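Local coordinates for 5' nucleotidase family protein (Staphylococcus aureus subsp. aureus, PDB 4Q7F) that belongs to the 5' nucleotidase family and pairs a calcineurin-like phosphoesterase domain, which binds manganese and magnesium ions, with a 5'-nucleotidase C-terminal domain, at residues K67-G71 / F243-H247; F104-N109 / V204-G208; A260-P264 / V286-L291; F22-S26 / I55-R59. One frame throughout, in Å; residues are numbered along the deposited sequence.

Contact 1 of 4, residues K67-G71 / F243-H247; sequences KIDNG and FITGH. With MG (magnesium ion), chain B.
Just behind the two-metal site of the calcineurin-like domain, where strands of its two facing sheets lead into the metal-binding loops, Ile68 and Asn70 pack against Ile244, Thr245 and Gly246. The isoleucines reach across the sandwich tip to tip, Ile68 CD1 lying 3.9 Å from Ile244 CD1. These branched, wholly apolar side chains suit the buried layer between the sheets. Ile244 turns its other branch, CG2, to the amide of Asn70, 3.8 Å from CG; the two side chains run alongside each other, head against tail. With CG anti to the backbone N (chi1 -167°), the Asn70 amide projects across the interface, and ND2 comes within 3.2 Å of Thr245 C. The amide bridges the two sheets: OD1 is hydrogen-bonded to Thr106 OG1 on its own side, ND2 to the carbonyl oxygen of Tyr206 on the facing strand, which should fix the rotation of the amide.

Gly246 and His247 open the GHxH signature of metallophosphoesterases, whose second histidine, His249, binds manganese. His247 ND1 meets the magnesium ion in the plane of its ring at 2.5 Å, and its NE2 is hydrogen-bonded to Glu226, a second-shell partner that probably helps orient the imidazole. A water bound to the metal donates to His247 O at 2.7 Å. On the other segment Gly71 precedes the metal ligand Asp72. The N of Gly71 donates to Asp69 OD1 at 2.9 Å, from above the carboxylate plane, making an Asx turn; the positive phi of Gly71 (101°) is one that glycine adopts readily.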
loop_
_atom_site.group_PDB
_atom_site.type_symbol
_atom_site.label_atom_id
_atom_site.label_comp_id
_atom_site.label_asym_id
_atom_site.label_seq_id
_atom_site.Cartn_x
_atom_site.Cartn_y
_atom_site.Cartn_z
ATOM N N LYS A 67 10.545 1.930 -20.465
ATOM C CA LYS A 67 10.660 1.630 -19.041
ATOM C C LYS A 67 9.655 2.498 -18.266
ATOM O O LYS A 67 9.630 3.743 -18.380
ATOM C CB LYS A 67 12.129 1.823 -18.644
ATOM C CG LYS A 67 12.503 1.495 -17.227
ATOM C CD LYS A 67 13.967 1.043 -17.090
ATOM C CE LYS A 67 14.995 2.035 -17.588
ATOM N NZ LYS A 67 16.360 1.701 -17.088
ATOM N N ILE A 68 8.827 1.818 -17.467
ATOM C CA ILE A 68 7.704 2.415 -16.762
ATOM C C ILE A 68 7.647 2.104 -15.277
ATOM O O ILE A 68 7.944 0.987 -14.868
ATOM C CB ILE A 68 6.400 1.825 -17.356
ATOM C CG1 ILE A 68 6.369 2.050 -18.869
ATOM C CG2 ILE A 68 5.151 2.371 -16.653
ATOM C CD1 ILE A 68 5.274 1.331 -19.620
ATOM N N ASP A 69 7.349 3.122 -14.481
ATOM C CA ASP A 69 7.038 2.938 -13.044
ATOM C C ASP A 69 5.537 3.150 -12.891
ATOM O O ASP A 69 5.008 4.200 -13.256
ATOM C CB ASP A 69 7.808 3.864 -12.111
ATOM C CG ASP A 69 7.437 3.612 -10.642
ATOM O OD1 ASP A 69 6.345 4.072 -10.257
ATOM O OD2 ASP A 69 8.216 2.945 -9.897
ATOM N N ASN A 70 4.839 2.176 -12.326
ATOM C CA ASN A 70 3.375 2.258 -12.244
ATOM C C ASN A 70 2.798 2.642 -10.887
ATOM O O ASN A 70 1.669 2.204 -10.516
ATOM C CB ASN A 70 2.737 0.945 -12.748
ATOM C CG ASN A 70 1.227 1.078 -12.978
ATOM O OD1 ASN A 70 0.751 2.089 -13.529
ATOM N ND2 ASN A 70 0.466 0.074 -12.552
ATOM N N GLY A 71 3.530 3.465 -10.129
ATOM C CA GLY A 71 2.989 3.981 -8.864
ATOM C C GLY A 71 3.437 3.352 -7.560
ATOM O O GLY A 71 3.953 2.240 -7.523
ATOM N N PHE A 243 -2.441 -3.830 -20.816
ATOM C CA PHE A 243 -3.152 -3.360 -19.622
ATOM C C PHE A 243 -2.226 -3.589 -18.433
ATOM O O PHE A 243 -2.087 -4.722 -17.930
ATOM C CB PHE A 243 -4.480 -4.105 -19.468
ATOM C CG PHE A 243 -5.461 -3.435 -18.535
ATOM C CD1 PHE A 243 -6.202 -2.338 -18.959
ATOM C CD2 PHE A 243 -5.675 -3.916 -17.257
ATOM C CE1 PHE A 243 -7.114 -1.721 -18.112
ATOM C CE2 PHE A 243 -6.579 -3.298 -16.406
ATOM C CZ PHE A 243 -7.301 -2.199 -16.831
ATOM N N ILE A 244 -1.556 -2.509 -18.031
ATOM C CA ILE A 244 -0.606 -2.513 -16.928
ATOM C C ILE A 244 -1.341 -2.133 -15.662
ATOM O O ILE A 244 -2.081 -1.145 -15.642
ATOM C CB ILE A 244 0.590 -1.572 -17.249
ATOM C CG1 ILE A 244 1.461 -2.253 -18.301
ATOM C CG2 ILE A 244 1.429 -1.237 -16.015
ATOM C CD1 ILE A 244 2.619 -1.404 -18.840
ATOM N N THR A 245 -1.161 -2.949 -14.624
ATOM C CA THR A 245 -1.821 -2.752 -13.344
ATOM C C THR A 245 -0.850 -2.821 -12.161
ATOM O O THR A 245 0.319 -3.141 -12.316
ATOM C CB THR A 245 -2.948 -3.786 -13.145
ATOM O OG1 THR A 245 -2.409 -5.109 -13.097
ATOM C CG2 THR A 245 -3.956 -3.681 -14.245
ATOM N N GLY A 246 -1.352 -2.524 -10.968
ATOM C CA GLY A 246 -0.527 -2.535 -9.755
ATOM C C GLY A 246 -1.445 -2.507 -8.554
ATOM O O GLY A 246 -2.540 -3.083 -8.600
ATOM N N HIS A 247 -0.988 -1.854 -7.479
ATOM C CA HIS A 247 -1.774 -1.610 -6.266
ATOM C C HIS A 247 -2.062 -2.786 -5.366
ATOM O O HIS A 247 -1.989 -2.651 -4.142
ATOM C CB HIS A 247 -3.108 -0.930 -6.638
ATOM C CG HIS A 247 -3.972 -0.589 -5.470
ATOM N ND1 HIS A 247 -3.588 0.316 -4.505
ATOM C CD2 HIS A 247 -5.219 -0.996 -5.126
ATOM C CE1 HIS A 247 -4.549 0.446 -3.617
ATOM N NE2 HIS A 247 -5.550 -0.341 -3.967
HETATM MG MG MG B . -1.344 1.344 -4.056
HETATM O O HOH W 1 -0.870 -0.541 -2.791
#

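Contact 2 of 4, residues F104-N109 / V204-G208; sequences FGTLGN and VCYHG. With MG (magnesium ion), chain B.
A buried contact, part apolar packing and part shared metal coordination, brings Gly108 and Asn109 against His207 where the loop following edge strand 104-105 passes the end of central strand 201-207. Gly108 CA sits over one face of the imidazole, 3.5 Å from the ring centroid and 13° off its normal, a CH-pi contact. Lacking a side chain, glycine can lie this flat on the ring. Leu107 O adds a 3.4 Å approach to His207 CB.

His207 CG is anti to the backbone N (chi1 -174°), which swings the ring out toward the metal; NE2 then binds magnesium in the ring plane at 2.6 Å. ND1, the other ring nitrogen, is hydrogen-bonded to Asn70 O, a second-shell grip that sets the ring's rotation. Gly108 and Asn109 begin the GNHE motif of metallophosphoesterases. Asn109 OD1 binds the same ion at 2.3 Å, its side chain crossing that of His207 at about a right angle with amide and ring planes 48° apart. Asp72 and His247 are the other protein ligands.

Away from the metal the chemistry becomes apolar. Thr106 turns its methyl, CG2, to Cys205 CB at 3.6 Å, while OG1 pairs with Asn70 OD1. Farther back, Cys205 SG touches the edge of the Phe104 ring near its plane, 3.9 Å from CE1, a sulfur-aromatic contact that suits a small, polarisable thiol.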
loop_
_atom_site.group_PDB
_atom_site.type_symbol
_atom_site.label_atom_id
_atom_site.label_comp_id
_atom_site.label_asym_id
_atom_site.label_seq_id
_atom_site.Cartn_x
_atom_site.Cartn_y
_atom_site.Cartn_z
ATOM N N PHE A 104 8.216 7.028 -18.489
ATOM C CA PHE A 104 7.087 7.614 -17.861
ATOM C C PHE A 104 6.621 6.758 -16.700
ATOM O O PHE A 104 7.130 5.635 -16.458
ATOM C CB PHE A 104 5.939 7.883 -18.844
ATOM C CG PHE A 104 5.436 6.668 -19.554
ATOM C CD1 PHE A 104 4.470 5.872 -18.980
ATOM C CD2 PHE A 104 5.908 6.349 -20.813
ATOM C CE1 PHE A 104 4.001 4.747 -19.641
ATOM C CE2 PHE A 104 5.449 5.234 -21.484
ATOM C CZ PHE A 104 4.486 4.436 -20.893
ATOM N N GLY A 105 5.715 7.347 -15.948
ATOM C CA GLY A 105 5.110 6.686 -14.793
ATOM C C GLY A 105 3.702 7.139 -14.503
ATOM O O GLY A 105 3.107 7.933 -15.260
ATOM N N THR A 106 3.156 6.588 -13.416
ATOM C CA THR A 106 1.840 6.891 -12.942
ATOM C C THR A 106 1.876 7.161 -11.421
ATOM O O THR A 106 2.900 6.915 -10.737
ATOM C CB THR A 106 0.868 5.711 -13.177
ATOM O OG1 THR A 106 1.329 4.563 -12.467
ATOM C CG2 THR A 106 0.751 5.401 -14.660
ATOM N N LEU A 107 0.750 7.642 -10.905
ATOM C CA LEU A 107 0.607 7.943 -9.501
ATOM C C LEU A 107 -0.133 6.850 -8.805
ATOM O O LEU A 107 -1.158 6.365 -9.297
ATOM C CB LEU A 107 -0.197 9.228 -9.294
ATOM C CG LEU A 107 0.394 10.553 -9.727
ATOM C CD1 LEU A 107 -0.661 11.622 -9.562
ATOM C CD2 LEU A 107 1.649 10.877 -8.926
ATOM N N GLY A 108 0.410 6.455 -7.657
ATOM C CA GLY A 108 -0.236 5.495 -6.779
ATOM C C GLY A 108 -0.802 6.261 -5.592
ATOM O O GLY A 108 -0.503 7.445 -5.411
ATOM N N ASN A 109 -1.646 5.607 -4.783
ATOM C CA ASN A 109 -2.224 6.278 -3.643
ATOM C C ASN A 109 -1.221 6.774 -2.606
ATOM O O ASN A 109 -1.441 7.813 -1.984
ATOM C CB ASN A 109 -3.284 5.399 -2.944
ATOM C CG ASN A 109 -2.732 4.056 -2.503
ATOM O OD1 ASN A 109 -2.385 3.213 -3.334
ATOM N ND2 ASN A 109 -2.715 3.826 -1.196
ATOM N N VAL A 204 -2.779 0.960 -21.364
ATOM C CA VAL A 204 -3.362 1.527 -20.177
ATOM C C VAL A 204 -2.460 1.213 -18.986
ATOM O O VAL A 204 -2.154 0.032 -18.736
ATOM C CB VAL A 204 -4.751 0.922 -19.880
ATOM C CG1 VAL A 204 -5.270 1.470 -18.563
ATOM C CG2 VAL A 204 -5.727 1.220 -21.009
ATOM N N CYS A 205 -2.015 2.244 -18.273
ATOM C CA CYS A 205 -1.218 2.047 -17.055
ATOM C C CYS A 205 -2.079 2.513 -15.900
ATOM O O CYS A 205 -2.214 3.708 -15.637
ATOM C CB CYS A 205 0.104 2.793 -17.056
ATOM S SG CYS A 205 1.254 2.258 -18.328
ATOM N N TYR A 206 -2.659 1.540 -15.214
ATOM C CA TYR A 206 -3.580 1.781 -14.130
ATOM C C TYR A 206 -3.007 1.379 -12.797
ATOM O O TYR A 206 -2.678 0.215 -12.595
ATOM C CB TYR A 206 -4.837 0.964 -14.431
ATOM C CG TYR A 206 -5.905 0.916 -13.358
ATOM C CD1 TYR A 206 -6.355 2.072 -12.723
ATOM C CD2 TYR A 206 -6.540 -0.284 -13.062
ATOM C CE1 TYR A 206 -7.376 2.013 -11.782
ATOM C CE2 TYR A 206 -7.549 -0.352 -12.129
ATOM C CZ TYR A 206 -7.968 0.795 -11.492
ATOM O OH TYR A 206 -8.978 0.700 -10.572
ATOM N N HIS A 207 -2.832 2.340 -11.892
ATOM C CA HIS A 207 -2.394 1.985 -10.584
ATOM C C HIS A 207 -3.649 1.540 -9.827
ATOM O O HIS A 207 -4.246 2.316 -9.118
ATOM C CB HIS A 207 -1.734 3.098 -9.820
ATOM C CG HIS A 207 -1.177 2.613 -8.529
ATOM N ND1 HIS A 207 0.077 2.068 -8.434
ATOM C CD2 HIS A 207 -1.748 2.458 -7.313
ATOM C CE1 HIS A 207 0.290 1.667 -7.198
ATOM N NE2 HIS A 207 -0.801 1.886 -6.500
ATOM N N GLY A 208 -4.040 0.297 -10.063
ATOM C CA GLY A 208 -5.206 -0.311 -9.464
ATOM C C GLY A 208 -5.174 -1.744 -9.960
ATOM O O GLY A 208 -4.325 -2.092 -10.816
HETATM MG MG MG B . -1.344 1.344 -4.056
HETATM O O HOH W 1 -0.870 -0.541 -2.791
#

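Contact 3 of 4, residues A260-P264 / V286-L291; sequences AVIQP and VESCEL
Cys289 stands at the middle of this packing, its thiol set between Ile262 and the backbone of Val261. With SG anti to the backbone N (chi1 169°), the sulfur extends toward the other strand, reaching Ile262 CD1 at 3.5 Å and Val261 O at 3.4 Å. A small, soft thiol fits where strands run so close: their axes approach to 7.1 Å and their directions differ by 18°. Ala260 CB rests on Cys289 CB at 3.8 Å, and also meets Val286 CG1 at 4.0 Å; a lone methyl serves both neighbours without forcing the strands apart. At the far end Leu291 lays CD2 over the chain, 3.7 Å from Gln263 O and 4.0 Å from Pro264 CA, while Ile262 CD1 also touches Glu290 O.

The next shell sets these groups in place. Val274 packs on both Ala260 and Ile262, and Leu276 on Val286, all from strand 270-278; Ala253 and Gln251 of strand 251-256 touch Ile262 and Leu291. Gln263 points away from strand 286-291 and spends its amide on Arg250 N and Thr245 OG1, which ties its strand to the loop after strand 242-244. A classic beta bulge puts Glu287 and Ser288 together opposite Val275, and the extra residue lets Val286 and Cys289, three positions apart, both face inward.

Strand 284-293 closes one edge of its sheet, and strand 259-264 belongs to the other sheet, so the contact is sheet-on-sheet packing in the two-layer beta core typical of the calcineurin-like metallophosphoesterase fold.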
loop_
_atom_site.group_PDB
_atom_site.type_symbol
_atom_site.label_atom_id
_atom_site.label_comp_id
_atom_site.label_asym_id
_atom_site.label_seq_id
_atom_site.Cartn_x
_atom_site.Cartn_y
_atom_site.Cartn_z
ATOM N N ALA A 260 -2.702 -7.939 -23.497
ATOM C CA ALA A 260 -1.647 -8.406 -22.615
ATOM C C ALA A 260 -1.901 -7.744 -21.254
ATOM O O ALA A 260 -1.960 -6.504 -21.161
ATOM C CB ALA A 260 -0.269 -8.027 -23.145
ATOM N N VAL A 261 -2.063 -8.565 -20.211
ATOM C CA VAL A 261 -2.339 -8.079 -18.849
ATOM C C VAL A 261 -1.163 -8.360 -17.910
ATOM O O VAL A 261 -0.682 -9.500 -17.813
ATOM C CB VAL A 261 -3.595 -8.741 -18.273
ATOM C CG1 VAL A 261 -3.939 -8.131 -16.924
ATOM C CG2 VAL A 261 -4.751 -8.630 -19.261
ATOM N N ILE A 262 -0.723 -7.310 -17.215
ATOM C CA ILE A 262 0.398 -7.369 -16.301
ATOM C C ILE A 262 0.164 -6.727 -14.931
ATOM O O ILE A 262 -0.438 -5.637 -14.815
ATOM C CB ILE A 262 1.584 -6.571 -16.880
ATOM C CG1 ILE A 262 2.185 -7.274 -18.089
ATOM C CG2 ILE A 262 2.661 -6.361 -15.816
ATOM C CD1 ILE A 262 3.067 -8.465 -17.758
ATOM N N GLN A 263 0.656 -7.409 -13.897
ATOM C CA GLN A 263 0.706 -6.858 -12.543
ATOM C C GLN A 263 2.049 -7.389 -12.042
ATOM O O GLN A 263 2.240 -8.612 -11.910
ATOM C CB GLN A 263 -0.476 -7.238 -11.638
ATOM C CG GLN A 263 -0.500 -6.282 -10.434
ATOM C CD GLN A 263 -1.761 -6.311 -9.604
ATOM O OE1 GLN A 263 -1.699 -6.398 -8.378
ATOM N NE2 GLN A 263 -2.908 -6.204 -10.255
ATOM N N PRO A 264 3.015 -6.481 -11.826
ATOM C CA PRO A 264 4.344 -6.902 -11.484
ATOM C C PRO A 264 4.721 -6.895 -10.009
ATOM O O PRO A 264 5.808 -6.431 -9.650
ATOM C CB PRO A 264 5.196 -5.923 -12.281
ATOM C CG PRO A 264 4.400 -4.673 -12.301
ATOM C CD PRO A 264 2.967 -5.030 -12.068
ATOM N N VAL A 286 0.708 -8.426 -29.985
ATOM C CA VAL A 286 1.342 -8.929 -28.793
ATOM C C VAL A 286 2.082 -10.216 -29.111
ATOM O O VAL A 286 1.494 -11.173 -29.610
ATOM C CB VAL A 286 0.312 -9.232 -27.679
ATOM C CG1 VAL A 286 1.010 -9.841 -26.473
ATOM C CG2 VAL A 286 -0.455 -7.980 -27.282
ATOM N N GLU A 287 3.372 -10.233 -28.809
ATOM C CA GLU A 287 4.185 -11.411 -29.007
ATOM C C GLU A 287 4.281 -12.166 -27.697
ATOM O O GLU A 287 4.030 -13.358 -27.652
ATOM C CB GLU A 287 5.573 -11.018 -29.511
ATOM C CG GLU A 287 6.595 -12.138 -29.508
ATOM C CD GLU A 287 7.901 -11.741 -30.178
ATOM O OE1 GLU A 287 7.866 -11.344 -31.358
ATOM O OE2 GLU A 287 8.965 -11.866 -29.538
ATOM N N SER A 288 4.629 -11.461 -26.627
ATOM C CA SER A 288 4.776 -12.079 -25.313
ATOM C C SER A 288 4.385 -11.134 -24.177
ATOM O O SER A 288 4.414 -9.910 -24.321
ATOM C CB SER A 288 6.227 -12.543 -25.115
ATOM O OG SER A 288 7.110 -11.439 -25.119
ATOM N N CYS A 289 4.036 -11.729 -23.040
ATOM C CA CYS A 289 3.633 -11.001 -21.842
ATOM C C CYS A 289 3.978 -11.869 -20.621
ATOM O O CYS A 289 3.327 -12.900 -20.377
ATOM C CB CYS A 289 2.139 -10.715 -21.911
ATOM S SG CYS A 289 1.428 -10.107 -20.376
ATOM N N GLU A 290 4.982 -11.453 -19.845
ATOM C CA GLU A 290 5.439 -12.272 -18.736
ATOM C C GLU A 290 6.093 -11.456 -17.651
ATOM O O GLU A 290 6.268 -10.244 -17.797
ATOM C CB GLU A 290 6.434 -13.301 -19.273
ATOM C CG GLU A 290 7.748 -12.721 -19.772
ATOM C CD GLU A 290 8.462 -13.631 -20.763
ATOM O OE1 GLU A 290 8.007 -13.728 -21.930
ATOM O OE2 GLU A 290 9.502 -14.217 -20.388
ATOM N N LEU A 291 6.426 -12.121 -16.548
ATOM C CA LEU A 291 7.136 -11.482 -15.455
ATOM C C LEU A 291 8.506 -12.063 -15.480
ATOM O O LEU A 291 8.657 -13.262 -15.582
ATOM C CB LEU A 291 6.511 -11.781 -14.086
ATOM C CG LEU A 291 5.071 -11.338 -13.850
ATOM C CD1 LEU A 291 4.665 -11.691 -12.408
ATOM C CD2 LEU A 291 4.868 -9.854 -14.129
#

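Contact 4 of 4, residues F22-S26 / I55-R59; sequences FYVVS and IEQDR
Apolar packing comes first, and Tyr23 and Ile55 carry most of it. The two side chains lie side by side, pointing opposite ways, bringing Ile55 CG2 over one face of the phenol ring, 3.9 Å from its centroid and 21° off the normal, as a CH-pi contact. That methyl lies nearest CG, at 3.6 Å, offset toward the rim. Tyr23 CG is anti to the carbonyl carbon (chi1 -66°), which leans the ring along the helix and carries its hydroxyl to the next turn. There Arg59 CB comes to 3.5 Å from Tyr23 CE2, while Val25 CG1 makes a looser approach of 4.4 Å to Ile55 CD1. Here helix 48-59 packs on strand 19-25, the segments running nearly antiparallel, within the beta-alpha-beta unit that strand 65-69 completes.

The polar bond across the contact is single: Tyr23 OH donates to Asp58 OD2 at 2.6 Å. The oxygen is met on its anti side, close to the carboxylate plane, and ring and carboxylate are turned 86° against each other. Tyrosine suits this place because its ring belongs to the apolar layer while its hydroxyl reaches the helix.

Charged groups on the helix have partners of their own. Arg59 NH1 donates to Glu56 OE2 at 2.9 Å, using the syn lone pair, and the same oxygen also pairs with Lys67; Arg59 NE is hydrogen-bonded to Ser65. Asp58 OD2 itself forms a salt bridge with Arg273. Because OD2 takes both a phenol and a guanidinium, the Asp58 carboxylate is probably kept ionised, with its pKa lowered.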
loop_
_atom_site.group_PDB
_atom_site.type_symbol
_atom_site.label_atom_id
_atom_site.label_comp_id
_atom_site.label_asym_id
_atom_site.label_seq_id
_atom_site.Cartn_x
_atom_site.Cartn_y
_atom_site.Cartn_z
ATOM N N PHE A 22 8.092 -3.437 -23.577
ATOM C CA PHE A 22 7.633 -2.606 -22.495
ATOM C C PHE A 22 7.963 -3.266 -21.181
ATOM O O PHE A 22 7.538 -4.376 -20.928
ATOM C CB PHE A 22 6.119 -2.402 -22.576
ATOM C CG PHE A 22 5.683 -1.547 -23.721
ATOM C CD1 PHE A 22 5.396 -2.107 -24.950
ATOM C CD2 PHE A 22 5.534 -0.171 -23.560
ATOM C CE1 PHE A 22 4.969 -1.318 -26.001
ATOM C CE2 PHE A 22 5.111 0.619 -24.604
ATOM C CZ PHE A 22 4.837 0.052 -25.832
ATOM N N TYR A 23 8.750 -2.575 -20.366
ATOM C CA TYR A 23 9.141 -3.044 -19.043
ATOM C C TYR A 23 8.480 -2.197 -17.973
ATOM O O TYR A 23 8.522 -0.953 -18.020
ATOM C CB TYR A 23 10.652 -2.896 -18.859
ATOM C CG TYR A 23 11.443 -3.766 -19.756
ATOM C CD1 TYR A 23 11.733 -5.078 -19.383
ATOM C CD2 TYR A 23 11.917 -3.300 -20.989
ATOM C CE1 TYR A 23 12.459 -5.904 -20.193
ATOM C CE2 TYR A 23 12.662 -4.115 -21.808
ATOM C CZ TYR A 23 12.926 -5.415 -21.406
ATOM O OH TYR A 23 13.635 -6.241 -22.193
ATOM N N VAL A 24 7.932 -2.850 -16.965
ATOM C CA VAL A 24 7.281 -2.121 -15.923
ATOM C C VAL A 24 7.594 -2.658 -14.542
ATOM O O VAL A 24 7.681 -3.863 -14.342
ATOM C CB VAL A 24 5.736 -2.066 -16.143
ATOM C CG1 VAL A 24 5.163 -3.453 -16.390
ATOM C CG2 VAL A 24 5.034 -1.394 -14.956
ATOM N N VAL A 25 7.837 -1.719 -13.626
ATOM C CA VAL A 25 7.943 -1.998 -12.201
ATOM C C VAL A 25 6.747 -1.280 -11.587
ATOM O O VAL A 25 6.253 -0.256 -12.124
ATOM C CB VAL A 25 9.267 -1.546 -11.555
ATOM C CG1 VAL A 25 10.399 -2.428 -12.035
ATOM C CG2 VAL A 25 9.576 -0.080 -11.834
ATOM N N SER A 26 6.234 -1.831 -10.497
ATOM C CA SER A 26 5.100 -1.224 -9.817
ATOM C C SER A 26 5.245 -1.463 -8.339
ATOM O O SER A 26 5.823 -2.474 -7.917
ATOM C CB SER A 26 3.767 -1.821 -10.296
ATOM O OG SER A 26 2.648 -1.116 -9.767
ATOM N N ILE A 55 16.428 -5.211 -16.246
ATOM C CA ILE A 55 15.822 -4.587 -17.405
ATOM C C ILE A 55 16.930 -4.198 -18.397
ATOM O O ILE A 55 16.876 -4.537 -19.593
ATOM C CB ILE A 55 14.994 -3.356 -16.990
ATOM C CG1 ILE A 55 13.776 -3.802 -16.176
ATOM C CG2 ILE A 55 14.506 -2.572 -18.192
ATOM C CD1 ILE A 55 13.025 -2.662 -15.557
ATOM N N GLU A 56 17.931 -3.511 -17.874
ATOM C CA GLU A 56 19.049 -3.053 -18.691
ATOM C C GLU A 56 19.696 -4.189 -19.480
ATOM O O GLU A 56 19.888 -4.081 -20.688
ATOM C CB GLU A 56 20.062 -2.301 -17.818
ATOM C CG GLU A 56 19.558 -0.946 -17.373
ATOM C CD GLU A 56 19.239 -0.036 -18.549
ATOM O OE1 GLU A 56 20.176 0.361 -19.254
ATOM O OE2 GLU A 56 18.054 0.309 -18.746
ATOM N N GLN A 57 20.028 -5.293 -18.814
ATOM C CA GLN A 57 20.593 -6.425 -19.519
ATOM C C GLN A 57 19.628 -7.016 -20.555
ATOM O O GLN A 57 20.016 -7.267 -21.672
ATOM C CB GLN A 57 21.060 -7.517 -18.548
ATOM C CG GLN A 57 22.221 -7.060 -17.700
ATOM C CD GLN A 57 22.805 -8.142 -16.834
ATOM O OE1 GLN A 57 24.012 -8.378 -16.862
ATOM N NE2 GLN A 57 21.960 -8.811 -16.062
ATOM N N ASP A 58 18.374 -7.227 -20.177
ATOM C CA ASP A 58 17.397 -7.866 -21.072
ATOM C C ASP A 58 16.902 -7.065 -22.282
ATOM O O ASP A 58 16.479 -7.637 -23.284
ATOM C CB ASP A 58 16.131 -8.175 -20.267
ATOM C CG ASP A 58 15.188 -9.115 -21.006
ATOM O OD1 ASP A 58 15.497 -10.312 -21.042
ATOM O OD2 ASP A 58 14.122 -8.685 -21.502
ATOM N N ARG A 59 16.881 -5.745 -22.152
ATOM C CA ARG A 59 16.280 -4.890 -23.162
ATOM C C ARG A 59 17.105 -4.761 -24.437
ATOM O O ARG A 59 16.553 -4.445 -25.496
ATOM C CB ARG A 59 15.999 -3.490 -22.571
ATOM C CG ARG A 59 17.250 -2.671 -22.317
ATOM C CD ARG A 59 16.977 -1.390 -21.546
ATOM N NE ARG A 59 15.962 -0.542 -22.177
ATOM C CZ ARG A 59 15.716 0.720 -21.834
ATOM N NH1 ARG A 59 16.401 1.316 -20.851
ATOM N NH2 ARG A 59 14.771 1.394 -22.488
#

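All four contacts build the two-sheet core of the calcineurin-like domain. Along the chain contact 4 closes first; contact 1 then spans residues 67 to 247 and encloses contact 2, and contact 3 follows. Contacts 1 and 2 have centres 5 Å apart, join neighbouring strands in each sheet, and share the magnesium ion and its water. The centres of contacts 3 and 4 each lie about 12 Å from that of contact 1; contact 3 is linked to it through adjacent strands 242-244 and 259-264. Contact 4 covers the first sheet with helix 48-59. Successive layers, helix on sheet and sheet on sheet, thus lead to the strand ends and loops that carry the metal ligands.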